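Local coordinates for protein subclass B1 metallo-beta-lactamase (Myroides odoratimimus, PDB 6T5L) that probably hydrolyses the beta-lactam ring of antibiotics, carbapenems included, as a zinc-dependent subclass B1 metallo-beta-lactamase, at residues His37-Asn42 with Thr67-Lys72; Val63-Pro68 with Val152-Phe157; Leu181-Asp186 with Asp231-Leu236. All coordinates share one frame; numbering follows the deposited sequence.

Contact 1 of 3, residues His37-Asn42 with Thr67-Lys72; sequences HISFLN and TPTDDK
S39 and F40 of strand 34-41 receive T69 of the loop leading into helix 71-83, in a buried strand-to-loop contact held by two polar links and apolar packing. T69 N donates to S39 OG at 2.9 Å, with a bent N-H...O angle of 136°. S39 OG lies between its own backbone N and carbonyl carbon (chi1 56°), a rotation that points it at the loop and also brings it over P68, 3.3 Å from CB. The T69 hydroxyl donates as well, OG1 giving a weak bond to F40 O at 3.0 Å, so both bonds run from the loop to the strand. The methyl CG2 of T69 turns toward the next residue along the strand, meeting L41 CG at 3.7 Å, the two side chains crossing obliquely. At the opposite end of the contact H37 and P68 meet at about a right angle. P68 CG sits 4.3 Å from the centroid of the H37 ring in an off-centre CH-pi contact, and H37 CE1 comes to 3.5 Å from P68 N. Just beyond, D70 is the N-cap of helix 71-83, its OD1 accepting from S73 N, while L77 of that helix covers both H37 and P68. The L41 side chain is about 7 Å from a bound zinc ion. The arrangement belongs to the N-terminal half of the alpha-beta/beta-alpha metallo-beta-lactamase fold: the loop between strand 61-65 and helix 71-83 packs on an inner strand of the sheet.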
ATOM      1  N   HIS A  37      -4.454  -2.892   6.820  1.00 36.87           N
ATOM      2  CA  HIS A  37      -5.590  -3.657   6.318  1.00 35.63           C
ATOM      3  C   HIS A  37      -5.065  -4.887   5.590  1.00 37.05           C
ATOM      4  O   HIS A  37      -4.041  -4.824   4.885  1.00 39.21           O
ATOM      5  CB  HIS A  37      -6.538  -2.795   5.451  1.00 35.96           C
ATOM      6  CG  HIS A  37      -6.023  -2.314   4.126  1.00 36.18           C
ATOM      7  ND1 HIS A  37      -5.969  -3.129   3.012  1.00 39.86           N
ATOM      8  CD2 HIS A  37      -5.721  -1.056   3.680  1.00 36.37           C
ATOM      9  CE1 HIS A  37      -5.606  -2.417   1.953  1.00 39.20           C
ATOM     10  NE2 HIS A  37      -5.449  -1.154   2.331  1.00 37.88           N
ATOM     11  N   ILE A  38      -5.722  -6.009   5.826  1.00 36.97           N
ATOM     12  CA  ILE A  38      -5.353  -7.298   5.225  1.00 43.26           C
ATOM     13  C   ILE A  38      -6.586  -7.918   4.564  1.00 44.05           C
ATOM     14  O   ILE A  38      -7.652  -8.014   5.194  1.00 38.61           O
ATOM     15  CB  ILE A  38      -4.770  -8.257   6.278  1.00 46.17           C
ATOM     16  CG1 ILE A  38      -3.668  -7.551   7.106  1.00 45.38           C
ATOM     17  CG2 ILE A  38      -4.246  -9.570   5.656  1.00 48.80           C
ATOM     18  CD1 ILE A  38      -2.934  -8.523   8.161  1.00 49.80           C
ATOM     19  N   SER A  39      -6.448  -8.301   3.280  1.00 43.76           N
ATOM     20  CA  SER A  39      -7.531  -8.913   2.513  1.00 46.90           C
ATOM     21  C   SER A  39      -6.922 -10.046   1.692  1.00 50.51           C
ATOM     22  O   SER A  39      -5.697 -10.302   1.722  1.00 48.61           O
ATOM     23  CB  SER A  39      -8.293  -7.889   1.621  1.00 45.91           C
ATOM     24  OG  SER A  39      -7.407  -7.188   0.720  1.00 41.27           O
ATOM     25  N   PHE A  40      -7.783 -10.794   1.010  1.00 53.74           N
ATOM     26  CA  PHE A  40      -7.362 -12.090   0.478  1.00 57.71           C
ATOM     27  C   PHE A  40      -7.649 -12.187  -1.007  1.00 59.88           C
ATOM     28  O   PHE A  40      -8.797 -12.096  -1.445  1.00 60.63           O
ATOM     29  CB  PHE A  40      -8.027 -13.216   1.268  1.00 56.45           C
ATOM     30  CG  PHE A  40      -7.745 -13.125   2.725  1.00 53.86           C
ATOM     31  CD1 PHE A  40      -6.542 -13.600   3.242  1.00 56.18           C
ATOM     32  CD2 PHE A  40      -8.653 -12.560   3.572  1.00 53.93           C
ATOM     33  CE1 PHE A  40      -6.257 -13.508   4.570  1.00 55.25           C
ATOM     34  CE2 PHE A  40      -8.388 -12.468   4.914  1.00 53.22           C
ATOM     35  CZ  PHE A  40      -7.178 -12.928   5.416  1.00 54.23           C
ATOM     36  N   LEU A  41      -6.597 -12.354  -1.778  1.00 61.65           N
ATOM     37  CA  LEU A  41      -6.728 -12.591  -3.200  1.00 64.78           C
ATOM     38  C   LEU A  41      -7.111 -14.048  -3.415  1.00 63.25           C
ATOM     39  O   LEU A  41      -6.386 -14.939  -2.974  1.00 63.72           O
ATOM     40  CB  LEU A  41      -5.398 -12.268  -3.861  1.00 67.31           C
ATOM     41  CG  LEU A  41      -5.344 -11.092  -4.820  1.00 70.06           C
ATOM     42  CD1 LEU A  41      -3.967 -11.177  -5.465  1.00 71.37           C
ATOM     43  CD2 LEU A  41      -6.405 -11.064  -5.898  1.00 73.51           C
ATOM     44  N   ASN A  42      -8.259 -14.310  -4.030  0.50 64.07           N
ATOM     45  CA  ASN A  42      -8.484 -15.636  -4.597  0.50 68.12           C
ATOM     46  C   ASN A  42      -8.744 -15.422  -6.083  0.50 71.42           C
ATOM     47  O   ASN A  42      -9.862 -15.119  -6.490  0.50 69.29           O
ATOM     48  CB  ASN A  42      -9.596 -16.444  -3.919  0.50 73.03           C
ATOM     49  CG  ASN A  42      -9.741 -17.776  -4.539  0.50 78.39           C
ATOM     50  N   THR A  67      -6.030  -0.358  -2.373  1.00 38.37           N
ATOM     51  CA  THR A  67      -7.307  -1.007  -2.107  1.00 37.36           C
ATOM     52  C   THR A  67      -7.073  -2.414  -1.570  1.00 38.88           C
ATOM     53  O   THR A  67      -6.093  -3.064  -1.941  1.00 41.83           O
ATOM     54  CB  THR A  67      -8.211  -1.042  -3.346  1.00 37.87           C
ATOM     55  OG1 THR A  67      -7.785  -2.051  -4.283  1.00 39.12           O
ATOM     56  CG2 THR A  67      -8.238   0.348  -4.012  1.00 39.38           C
ATOM     57  N   PRO A  68      -7.925  -2.893  -0.668  1.00 38.89           N
ATOM     58  CA  PRO A  68      -8.104  -4.346  -0.500  1.00 43.38           C
ATOM     59  C   PRO A  68      -8.436  -4.998  -1.839  1.00 48.43           C
ATOM     60  O   PRO A  68      -8.720  -4.323  -2.835  1.00 45.48           O
ATOM     61  CB  PRO A  68      -9.276  -4.483   0.490  1.00 42.28           C
ATOM     62  CG  PRO A  68      -9.435  -3.099   1.158  1.00 42.13           C
ATOM     63  CD  PRO A  68      -8.902  -2.086   0.115  1.00 40.21           C
ATOM     64  N   THR A  69      -8.424  -6.339  -1.850  1.00 47.38           N
ATOM     65  CA  THR A  69      -8.239  -7.081  -3.091  1.00 46.70           C
ATOM     66  C   THR A  69      -9.480  -7.076  -3.979  1.00 49.13           C
ATOM     67  O   THR A  69      -9.362  -7.340  -5.188  1.00 51.74           O
ATOM     68  CB  THR A  69      -7.844  -8.546  -2.795  1.00 48.42           C
ATOM     69  OG1 THR A  69      -8.714  -9.088  -1.802  1.00 53.10           O
ATOM     70  CG2 THR A  69      -6.398  -8.637  -2.295  1.00 49.22           C
ATOM     71  N   ASP A  70     -10.667  -6.796  -3.437  1.00 44.14           N
ATOM     72  CA  ASP A  70     -11.839  -6.770  -4.295  1.00 48.88           C
ATOM     73  C   ASP A  70     -12.877  -5.779  -3.769  1.00 46.95           C
ATOM     74  O   ASP A  70     -12.696  -5.139  -2.719  1.00 39.59           O
ATOM     75  CB  ASP A  70     -12.431  -8.174  -4.429  1.00 47.64           C
ATOM     76  CG  ASP A  70     -12.876  -8.731  -3.109  1.00 48.49           C
ATOM     77  OD1 ASP A  70     -12.992  -7.947  -2.152  1.00 45.37           O
ATOM     78  OD2 ASP A  70     -13.076  -9.952  -3.004  1.00 51.29           O
ATOM     79  N   ASP A  71     -13.998  -5.697  -4.509  1.00 45.35           N
ATOM     80  CA  ASP A  71     -15.024  -4.707  -4.185  1.00 45.60           C
ATOM     81  C   ASP A  71     -15.618  -4.980  -2.803  1.00 44.14           C
ATOM     82  O   ASP A  71     -15.776  -4.052  -2.011  1.00 42.15           O
ATOM     83  CB  ASP A  71     -16.143  -4.652  -5.262  1.00 44.98           C
ATOM     84  CG  ASP A  71     -15.759  -3.785  -6.480  1.00 45.10           C
ATOM     85  OD1 ASP A  71     -14.711  -3.122  -6.466  1.00 46.41           O
ATOM     86  OD2 ASP A  71     -16.547  -3.737  -7.452  1.00 52.47           O
ATOM     87  N   LYS A  72     -15.921  -6.233  -2.460  1.00 48.14           N
ATOM     88  CA  LYS A  72     -16.632  -6.428  -1.189  1.00 51.14           C
ATOM     89  C   LYS A  72     -15.725  -6.195   0.021  1.00 49.18           C
ATOM     90  O   LYS A  72     -16.212  -5.698   1.045  1.00 45.21           O
ATOM     91  CB  LYS A  72     -17.300  -7.802  -1.102  1.00 52.28           C
ATOM     92  CG  LYS A  72     -16.385  -8.987  -0.855  1.00 58.54           C
ATOM     93  CD  LYS A  72     -17.207 -10.309  -0.908  1.00 65.54           C
ATOM     94  CE  LYS A  72     -16.459 -11.433  -1.615  1.00 70.82           C
ATOM     95  NZ  LYS A  72     -15.444 -12.023  -0.742  1.00 75.16           N
TER

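Contact 2 of 3, residues Val63-Pro68 with Val152-Phe157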
ATOM      1  N   VAL A  63      -6.244   8.375   4.719  1.00 36.77           N
ATOM      2  CA  VAL A  63      -5.640   8.075   3.421  1.00 38.25           C
ATOM      3  C   VAL A  63      -5.299   6.585   3.382  1.00 36.50           C
ATOM      4  O   VAL A  63      -4.703   6.045   4.317  1.00 38.32           O
ATOM      5  CB  VAL A  63      -4.367   8.896   3.127  1.00 41.61           C
ATOM      6  CG1 VAL A  63      -3.615   8.325   1.889  1.00 41.38           C
ATOM      7  CG2 VAL A  63      -4.699  10.359   2.891  1.00 40.01           C
ATOM      8  N   VAL A  64      -5.592   5.944   2.270  1.00 34.13           N
ATOM      9  CA  VAL A  64      -5.442   4.495   2.143  1.00 34.36           C
ATOM     10  C   VAL A  64      -4.386   4.247   1.090  1.00 35.83           C
ATOM     11  O   VAL A  64      -4.449   4.834  -0.008  1.00 35.55           O
ATOM     12  CB  VAL A  64      -6.771   3.829   1.715  1.00 35.33           C
ATOM     13  CG1 VAL A  64      -6.664   2.283   1.537  1.00 32.57           C
ATOM     14  CG2 VAL A  64      -7.887   4.222   2.707  1.00 36.86           C
ATOM     15  N   PHE A  65      -3.423   3.408   1.428  1.00 35.13           N
ATOM     16  CA  PHE A  65      -2.448   2.895   0.480  1.00 36.29           C
ATOM     17  C   PHE A  65      -2.927   1.504   0.090  1.00 34.43           C
ATOM     18  O   PHE A  65      -3.033   0.628   0.960  1.00 33.11           O
ATOM     19  CB  PHE A  65      -1.035   2.845   1.106  1.00 36.30           C
ATOM     20  CG  PHE A  65      -0.408   4.183   1.252  1.00 35.26           C
ATOM     21  CD1 PHE A  65      -0.587   4.935   2.406  1.00 37.09           C
ATOM     22  CD2 PHE A  65       0.299   4.712   0.215  1.00 35.77           C
ATOM     23  CE1 PHE A  65      -0.005   6.202   2.532  1.00 41.60           C
ATOM     24  CE2 PHE A  65       0.855   5.975   0.308  1.00 39.04           C
ATOM     25  CZ  PHE A  65       0.715   6.727   1.473  1.00 38.90           C
ATOM     26  N   ASP A  66      -3.186   1.294  -1.200  1.00 31.50           N
ATOM     27  CA  ASP A  66      -3.717   0.038  -1.709  1.00 32.52           C
ATOM     28  C   ASP A  66      -5.172  -0.309  -1.371  1.00 37.91           C
ATOM     29  O   ASP A  66      -5.564  -0.282  -0.195  1.00 39.51           O
ATOM     30  CB  ASP A  66      -2.869  -1.155  -1.321  1.00 37.60           C
ATOM     31  CG  ASP A  66      -1.558  -1.240  -2.102  1.00 41.79           C
ATOM     32  OD1 ASP A  66      -1.187  -0.237  -2.800  1.00 42.40           O
ATOM     33  OD2 ASP A  66      -0.902  -2.310  -1.992  1.00 42.44           O
ATOM     34  N   THR A  67      -6.030  -0.358  -2.373  1.00 38.37           N
ATOM     35  CA  THR A  67      -7.307  -1.007  -2.107  1.00 37.36           C
ATOM     36  C   THR A  67      -7.073  -2.414  -1.570  1.00 38.88           C
ATOM     37  O   THR A  67      -6.093  -3.064  -1.941  1.00 41.83           O
ATOM     38  CB  THR A  67      -8.211  -1.042  -3.346  1.00 37.87           C
ATOM     39  OG1 THR A  67      -7.785  -2.051  -4.283  1.00 39.12           O
ATOM     40  CG2 THR A  67      -8.238   0.348  -4.012  1.00 39.38           C
ATOM     41  N   PRO A  68      -7.925  -2.893  -0.668  1.00 38.89           N
ATOM     42  CA  PRO A  68      -8.104  -4.346  -0.500  1.00 43.38           C
ATOM     43  C   PRO A  68      -8.436  -4.998  -1.839  1.00 48.43           C
ATOM     44  O   PRO A  68      -8.720  -4.323  -2.835  1.00 45.48           O
ATOM     45  CB  PRO A  68      -9.276  -4.483   0.490  1.00 42.28           C
ATOM     46  CG  PRO A  68      -9.435  -3.099   1.158  1.00 42.13           C
ATOM     47  CD  PRO A  68      -8.902  -2.086   0.115  1.00 40.21           C
ATOM     48  N   VAL A 152       1.216  13.183   4.578  1.00 44.29           N
ATOM     49  CA  VAL A 152       1.456  11.829   4.120  1.00 40.68           C
ATOM     50  C   VAL A 152       2.034  11.912   2.710  1.00 41.89           C
ATOM     51  O   VAL A 152       1.699  12.811   1.922  1.00 42.69           O
ATOM     52  CB  VAL A 152       0.156  10.980   4.167  1.00 36.99           C
ATOM     53  CG1 VAL A 152      -0.790  11.267   3.015  1.00 40.29           C
ATOM     54  CG2 VAL A 152       0.522   9.509   4.187  1.00 39.58           C
ATOM     55  N   TYR A 153       2.918  10.971   2.401  1.00 41.55           N
ATOM     56  CA  TYR A 153       3.796  11.014   1.234  1.00 44.16           C
ATOM     57  C   TYR A 153       3.730   9.686   0.486  1.00 41.62           C
ATOM     58  O   TYR A 153       3.538   8.612   1.080  1.00 41.64           O
ATOM     59  CB  TYR A 153       5.266  11.307   1.657  1.00 45.92           C
ATOM     60  CG  TYR A 153       5.466  12.586   2.462  1.00 47.76           C
ATOM     61  CD1 TYR A 153       5.259  12.617   3.847  1.00 46.99           C
ATOM     62  CD2 TYR A 153       5.873  13.752   1.840  1.00 43.81           C
ATOM     63  CE1 TYR A 153       5.416  13.772   4.556  1.00 47.32           C
ATOM     64  CE2 TYR A 153       6.033  14.906   2.538  1.00 46.18           C
ATOM     65  CZ  TYR A 153       5.810  14.921   3.905  1.00 48.98           C
ATOM     66  OH  TYR A 153       5.965  16.069   4.649  1.00 52.28           O
ATOM     67  N   ALA A 154       3.925   9.748  -0.812  1.00 41.39           N
ATOM     68  CA  ALA A 154       4.209   8.562  -1.620  1.00 38.74           C
ATOM     69  C   ALA A 154       5.437   8.953  -2.398  1.00 41.32           C
ATOM     70  O   ALA A 154       5.538  10.113  -2.795  1.00 43.42           O
ATOM     71  CB  ALA A 154       3.070   8.177  -2.598  1.00 35.00           C
ATOM     72  N   GLU A 155       6.354   8.022  -2.631  1.00 42.44           N
ATOM     73  CA  GLU A 155       7.584   8.356  -3.337  1.00 47.40           C
ATOM     74  C   GLU A 155       8.060   7.166  -4.158  1.00 43.70           C
ATOM     75  O   GLU A 155       8.035   6.026  -3.703  1.00 41.08           O
ATOM     76  CB  GLU A 155       8.705   8.804  -2.373  1.00 50.73           C
ATOM     77  CG  GLU A 155       9.947   9.290  -3.146  1.00 52.25           C
ATOM     78  CD  GLU A 155      10.893  10.174  -2.320  1.00 55.08           C
ATOM     79  OE1 GLU A 155      12.033  10.381  -2.747  1.00 54.32           O
ATOM     80  OE2 GLU A 155      10.495  10.683  -1.232  1.00 56.94           O
ATOM     81  N   TYR A 156       8.543   7.446  -5.351  1.00 46.86           N
ATOM     82  CA  TYR A 156       9.181   6.443  -6.198  1.00 48.40           C
ATOM     83  C   TYR A 156      10.707   6.489  -6.053  1.00 48.66           C
ATOM     84  O   TYR A 156      11.321   7.549  -6.264  1.00 48.64           O
ATOM     85  CB  TYR A 156       8.813   6.686  -7.656  1.00 47.96           C
ATOM     86  CG  TYR A 156       9.546   5.832  -8.648  1.00 50.71           C
ATOM     87  CD1 TYR A 156       9.153   4.510  -8.856  1.00 51.95           C
ATOM     88  CD2 TYR A 156      10.598   6.340  -9.409  1.00 50.28           C
ATOM     89  CE1 TYR A 156       9.769   3.714  -9.773  1.00 51.75           C
ATOM     90  CE2 TYR A 156      11.207   5.561 -10.365  1.00 53.16           C
ATOM     91  CZ  TYR A 156      10.774   4.239 -10.544  1.00 53.43           C
ATOM     92  OH  TYR A 156      11.377   3.397 -11.437  1.00 54.25           O
ATOM     93  N   PHE A 157      11.310   5.314  -5.777  1.00 44.34           N
ATOM     94  CA  PHE A 157      12.730   5.173  -5.501  1.00 45.87           C
ATOM     95  C   PHE A 157      13.463   4.424  -6.600  1.00 48.02           C
ATOM     96  O   PHE A 157      14.689   4.440  -6.591  1.00 49.65           O
ATOM     97  CB  PHE A 157      12.994   4.459  -4.145  1.00 42.55           C
ATOM     98  CG  PHE A 157      12.672   5.301  -2.966  1.00 42.35           C
ATOM     99  CD1 PHE A 157      13.640   6.124  -2.386  1.00 51.51           C
ATOM    100  CD2 PHE A 157      11.410   5.308  -2.443  1.00 41.94           C
ATOM    101  CE1 PHE A 157      13.349   6.927  -1.299  1.00 49.52           C
ATOM    102  CE2 PHE A 157      11.095   6.127  -1.355  1.00 42.70           C
ATOM    103  CZ  PHE A 157      12.078   6.954  -0.805  1.00 41.90           C
TER
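V63 meets V152 at the start of the contact, the two side chains reaching toward each other tip to tip with CG2 of V63 4.0 Å from CG1 of V152. The strands that carry them, 63-65 and 152-155, belong to different sheets: their short axes pass 9.6 Å apart and run nearly parallel at 27°, a face-to-face spacing spanned by side chains, with one backbone carbonyl among the partners. Two residues on comes F65, which with V152 buries the most surface. With CG beside the backbone N and anti to the carbonyl carbon (chi1 -74°), the ring extends across the gap with its far end foremost. CG2 of V152 lies at the ring edge, in its plane, 3.7 Å from CE1, and the two side chains slide past each other in opposite directions. On the other flank of the ring CE2 faces the A154 methyl CB at 4.3 Å, also at the edge. Between these two, CZ comes within 3.4 Å of the Y153 carbonyl oxygen, which approaches obliquely. V152 thus serves both partners, one methyl for V63 and the other for F65. The chain then turns at D66, with a positive phi of 71°, and its carboxylate OD1 bonds to T95 OG1, next to the zinc ligand H96. I93 of strand 88-93 covers V63 and F65 on their own sheet. Strand 61-65 is itself bonded between strands 49-58 and 88-93, and strand 150-155 between strands 142-147 and 167-170, so the contact lies between the two sheets, in the middle of the sandwich.

Contact 3 of 3, residues Leu181-Asp186 with Asp231-Leu236; sequences LIKEID and DYTIKL
T233, on the C-terminal helix 228-237 of the alpha-beta/beta-alpha fold, takes a hydrogen bond from K183 N to its OG1, 2.9 Å long and fairly straight at 157°. The methyl branch, CG2, rests 3.4 Å from L181 O. One turn further, CD2 of L236 touches K183 CG at 3.9 Å, the side chains crossing at about a right angle. Y232 supplies the broad surface: with its CG anti to the backbone N (chi1 174°), the ring projects to the loop, with I185 CA and D186 N over one face and K183 CB at the edge. CD1 of I185 closes on Y232 CB at 3.7 Å. Outward, the T233 hydroxyl is fixed by a second bond to L229 O in the preceding helical turn, and E184 OE2 accepts from K223 N. The loop follows the zinc ligand C180, and K183 stands three places after it, where B1 relatives often carry a lysine that contacts substrate; its side chain is about 7 Å from a zinc ion. The tyrosine hydroxyl is bonded to A187 O, just past the loop segment, and D186 N lies 3.2 Å above the plane of the Y232 ring, offset toward the rim.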
ATOM      1  N   LEU A 181       7.340  -3.965  -3.133  1.00 39.27           N
ATOM      2  CA  LEU A 181       8.787  -3.808  -3.160  1.00 40.69           C
ATOM      3  C   LEU A 181       9.495  -4.349  -1.912  1.00 40.30           C
ATOM      4  O   LEU A 181      10.678  -4.688  -1.994  1.00 44.65           O
ATOM      5  CB  LEU A 181       9.109  -2.336  -3.346  1.00 37.61           C
ATOM      6  CG  LEU A 181      10.578  -1.950  -3.486  1.00 41.87           C
ATOM      7  CD1 LEU A 181      11.216  -2.181  -4.842  1.00 39.54           C
ATOM      8  CD2 LEU A 181      10.595  -0.449  -3.079  1.00 42.34           C
ATOM      9  N   ILE A 182       8.813  -4.483  -0.787  1.00 40.94           N
ATOM     10  CA  ILE A 182       9.435  -4.867   0.477  1.00 43.96           C
ATOM     11  C   ILE A 182       8.870  -6.212   0.901  1.00 46.54           C
ATOM     12  O   ILE A 182       7.647  -6.375   0.987  1.00 45.63           O
ATOM     13  CB  ILE A 182       9.190  -3.818   1.585  1.00 42.70           C
ATOM     14  CG1 ILE A 182       9.827  -2.493   1.214  1.00 42.02           C
ATOM     15  CG2 ILE A 182       9.767  -4.276   2.932  1.00 45.89           C
ATOM     16  CD1 ILE A 182      11.343  -2.606   0.744  1.00 41.24           C
ATOM     17  N   LYS A 183       9.756  -7.149   1.212  1.00 45.47           N
ATOM     18  CA  LYS A 183       9.374  -8.469   1.674  1.00 48.46           C
ATOM     19  C   LYS A 183       9.376  -8.488   3.205  1.00 49.30           C
ATOM     20  O   LYS A 183      10.037  -7.675   3.854  1.00 48.71           O
ATOM     21  CB  LYS A 183      10.354  -9.553   1.159  1.00 51.28           C
ATOM     22  CG  LYS A 183      10.477  -9.738  -0.367  1.00 52.38           C
ATOM     23  CD  LYS A 183       9.125  -9.939  -1.075  1.00 46.87           C
ATOM     24  CE  LYS A 183       9.305 -10.629  -2.398  1.00 51.07           C
ATOM     25  NZ  LYS A 183       8.109 -10.558  -3.204  1.00 46.40           N
ATOM     26  N   GLU A 184       8.635  -9.438   3.762  1.00 48.54           N
ATOM     27  CA  GLU A 184       8.675  -9.814   5.157  1.00 52.38           C
ATOM     28  C   GLU A 184       9.906 -10.683   5.383  1.00 52.51           C
ATOM     29  O   GLU A 184      10.528 -11.203   4.430  1.00 49.45           O
ATOM     30  CB  GLU A 184       7.371 -10.546   5.545  1.00 52.17           C
ATOM     31  CG  GLU A 184       7.349 -12.013   5.119  1.00 54.16           C
ATOM     32  CD  GLU A 184       6.218 -12.859   5.750  1.00 58.36           C
ATOM     33  OE1 GLU A 184       5.756 -13.773   5.034  1.00 59.73           O
ATOM     34  OE2 GLU A 184       5.825 -12.651   6.934  1.00 58.71           O
ATOM     35  N   ILE A 185      10.289 -10.801   6.651  1.00 53.37           N
ATOM     36  CA  ILE A 185      11.450 -11.614   7.003  1.00 54.29           C
ATOM     37  C   ILE A 185      11.251 -13.045   6.518  1.00 59.25           C
ATOM     38  O   ILE A 185      10.189 -13.649   6.695  1.00 62.10           O
ATOM     39  CB  ILE A 185      11.702 -11.547   8.514  1.00 54.64           C
ATOM     40  CG1 ILE A 185      11.927 -10.101   8.905  1.00 54.49           C
ATOM     41  CG2 ILE A 185      12.965 -12.380   8.916  1.00 57.62           C
ATOM     42  CD1 ILE A 185      13.275  -9.505   8.368  1.00 54.96           C
ATOM     43  N   ASP A 186      12.265 -13.566   5.843  1.00 61.59           N
ATOM     44  CA  ASP A 186      12.345 -14.941   5.355  1.00 62.98           C
ATOM     45  C   ASP A 186      11.374 -15.250   4.213  1.00 60.48           C
ATOM     46  O   ASP A 186      11.257 -16.409   3.806  1.00 63.62           O
ATOM     47  CB  ASP A 186      12.163 -15.948   6.504  1.00 65.34           C
ATOM     48  CG  ASP A 186      13.361 -15.953   7.457  1.00 70.67           C
ATOM     49  OD1 ASP A 186      14.503 -15.746   6.970  1.00 72.33           O
ATOM     50  OD2 ASP A 186      13.174 -16.106   8.688  1.00 70.32           O
ATOM     51  N   ASP A 231      16.584  -4.459   5.141  1.00 62.86           N
ATOM     52  CA  ASP A 231      17.849  -5.174   5.064  1.00 67.24           C
ATOM     53  C   ASP A 231      17.648  -6.542   4.453  1.00 59.06           C
ATOM     54  O   ASP A 231      18.413  -6.972   3.583  1.00 55.42           O
ATOM     55  CB  ASP A 231      18.474  -5.351   6.456  1.00 73.63           C
ATOM     56  CG  ASP A 231      19.020  -4.079   7.029  1.00 74.33           C
ATOM     57  OD1 ASP A 231      19.442  -3.211   6.245  1.00 77.00           O
ATOM     58  OD2 ASP A 231      19.078  -3.981   8.276  1.00 72.31           O
ATOM     59  N   TYR A 232      16.629  -7.259   4.923  1.00 54.04           N
ATOM     60  CA  TYR A 232      16.393  -8.597   4.418  1.00 53.36           C
ATOM     61  C   TYR A 232      16.055  -8.565   2.914  1.00 51.74           C
ATOM     62  O   TYR A 232      16.544  -9.393   2.146  1.00 49.91           O
ATOM     63  CB  TYR A 232      15.297  -9.266   5.257  1.00 49.60           C
ATOM     64  CG  TYR A 232      14.925 -10.587   4.662  1.00 47.08           C
ATOM     65  CD1 TYR A 232      15.632 -11.775   5.013  1.00 50.82           C
ATOM     66  CD2 TYR A 232      13.936 -10.649   3.687  1.00 45.35           C
ATOM     67  CE1 TYR A 232      15.308 -13.001   4.390  1.00 55.53           C
ATOM     68  CE2 TYR A 232      13.623 -11.862   3.052  1.00 49.14           C
ATOM     69  CZ  TYR A 232      14.281 -13.020   3.406  1.00 52.43           C
ATOM     70  OH  TYR A 232      13.883 -14.162   2.765  1.00 50.21           O
ATOM     71  N   THR A 233      15.290  -7.567   2.461  1.00 47.49           N
ATOM     72  CA  THR A 233      14.932  -7.478   1.040  1.00 48.91           C
ATOM     73  C   THR A 233      16.140  -7.097   0.186  1.00 49.83           C
ATOM     74  O   THR A 233      16.328  -7.636  -0.908  1.00 50.33           O
ATOM     75  CB  THR A 233      13.766  -6.478   0.862  1.00 48.89           C
ATOM     76  OG1 THR A 233      12.616  -6.904   1.633  1.00 42.23           O
ATOM     77  CG2 THR A 233      13.329  -6.339  -0.583  1.00 48.61           C
ATOM     78  N   ILE A 234      16.995  -6.202   0.683  1.00 53.03           N
ATOM     79  CA  ILE A 234      18.223  -5.876  -0.036  1.00 53.43           C
ATOM     80  C   ILE A 234      19.026  -7.144  -0.280  1.00 58.57           C
ATOM     81  O   ILE A 234      19.603  -7.339  -1.361  1.00 61.76           O
ATOM     82  CB  ILE A 234      19.050  -4.853   0.766  1.00 57.04           C
ATOM     83  CG1 ILE A 234      18.366  -3.489   0.823  1.00 56.98           C
ATOM     84  CG2 ILE A 234      20.536  -4.777   0.248  1.00 59.18           C
ATOM     85  CD1 ILE A 234      19.001  -2.587   1.928  1.00 59.02           C
ATOM     86  N   LYS A 235      19.161  -7.981   0.755  1.00 60.33           N
ATOM     87  CA  LYS A 235      20.075  -9.111   0.669  1.00 64.01           C
ATOM     88  C   LYS A 235      19.474 -10.226  -0.177  1.00 62.73           C
ATOM     89  O   LYS A 235      20.202 -10.882  -0.930  1.00 62.86           O
ATOM     90  CB  LYS A 235      20.446  -9.618   2.072  1.00 64.27           C
ATOM     91  N   LEU A 236      18.146 -10.400  -0.083  1.00 58.15           N
ATOM     92  CA  LEU A 236      17.423 -11.348  -0.926  1.00 61.10           C
ATOM     93  C   LEU A 236      17.710 -11.168  -2.414  1.00 59.49           C
ATOM     94  O   LEU A 236      17.857 -12.157  -3.127  1.00 59.86           O
ATOM     95  CB  LEU A 236      15.907 -11.213  -0.688  1.00 56.53           C
ATOM     96  CG  LEU A 236      15.048 -12.335  -1.287  1.00 52.95           C
ATOM     97  CD1 LEU A 236      15.450 -13.705  -0.707  1.00 55.14           C
ATOM     98  CD2 LEU A 236      13.568 -12.015  -0.987  1.00 46.90           C
TER

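Contacts 1 and 2 share T67 and P68 and meet on one sheet, where H37 NE2 also makes a weak hydrogen bond to F65 O; strand 61-65 serves contact 2 and its exit loop serves contact 1. Contact 2, its centre about 5 Å from the chain centre, packs almost entirely through apolar side chains, as suits sheet-on-sheet packing. Contact 1, about 12 Å out but still buried, adds hydroxyl bonds where a loop meets a strand. Contact 3, about 16 Å out and partly exposed, joins other elements, a loop and the last helix, and combines one hydroxyl bond with packing on a ring face and apolar contacts.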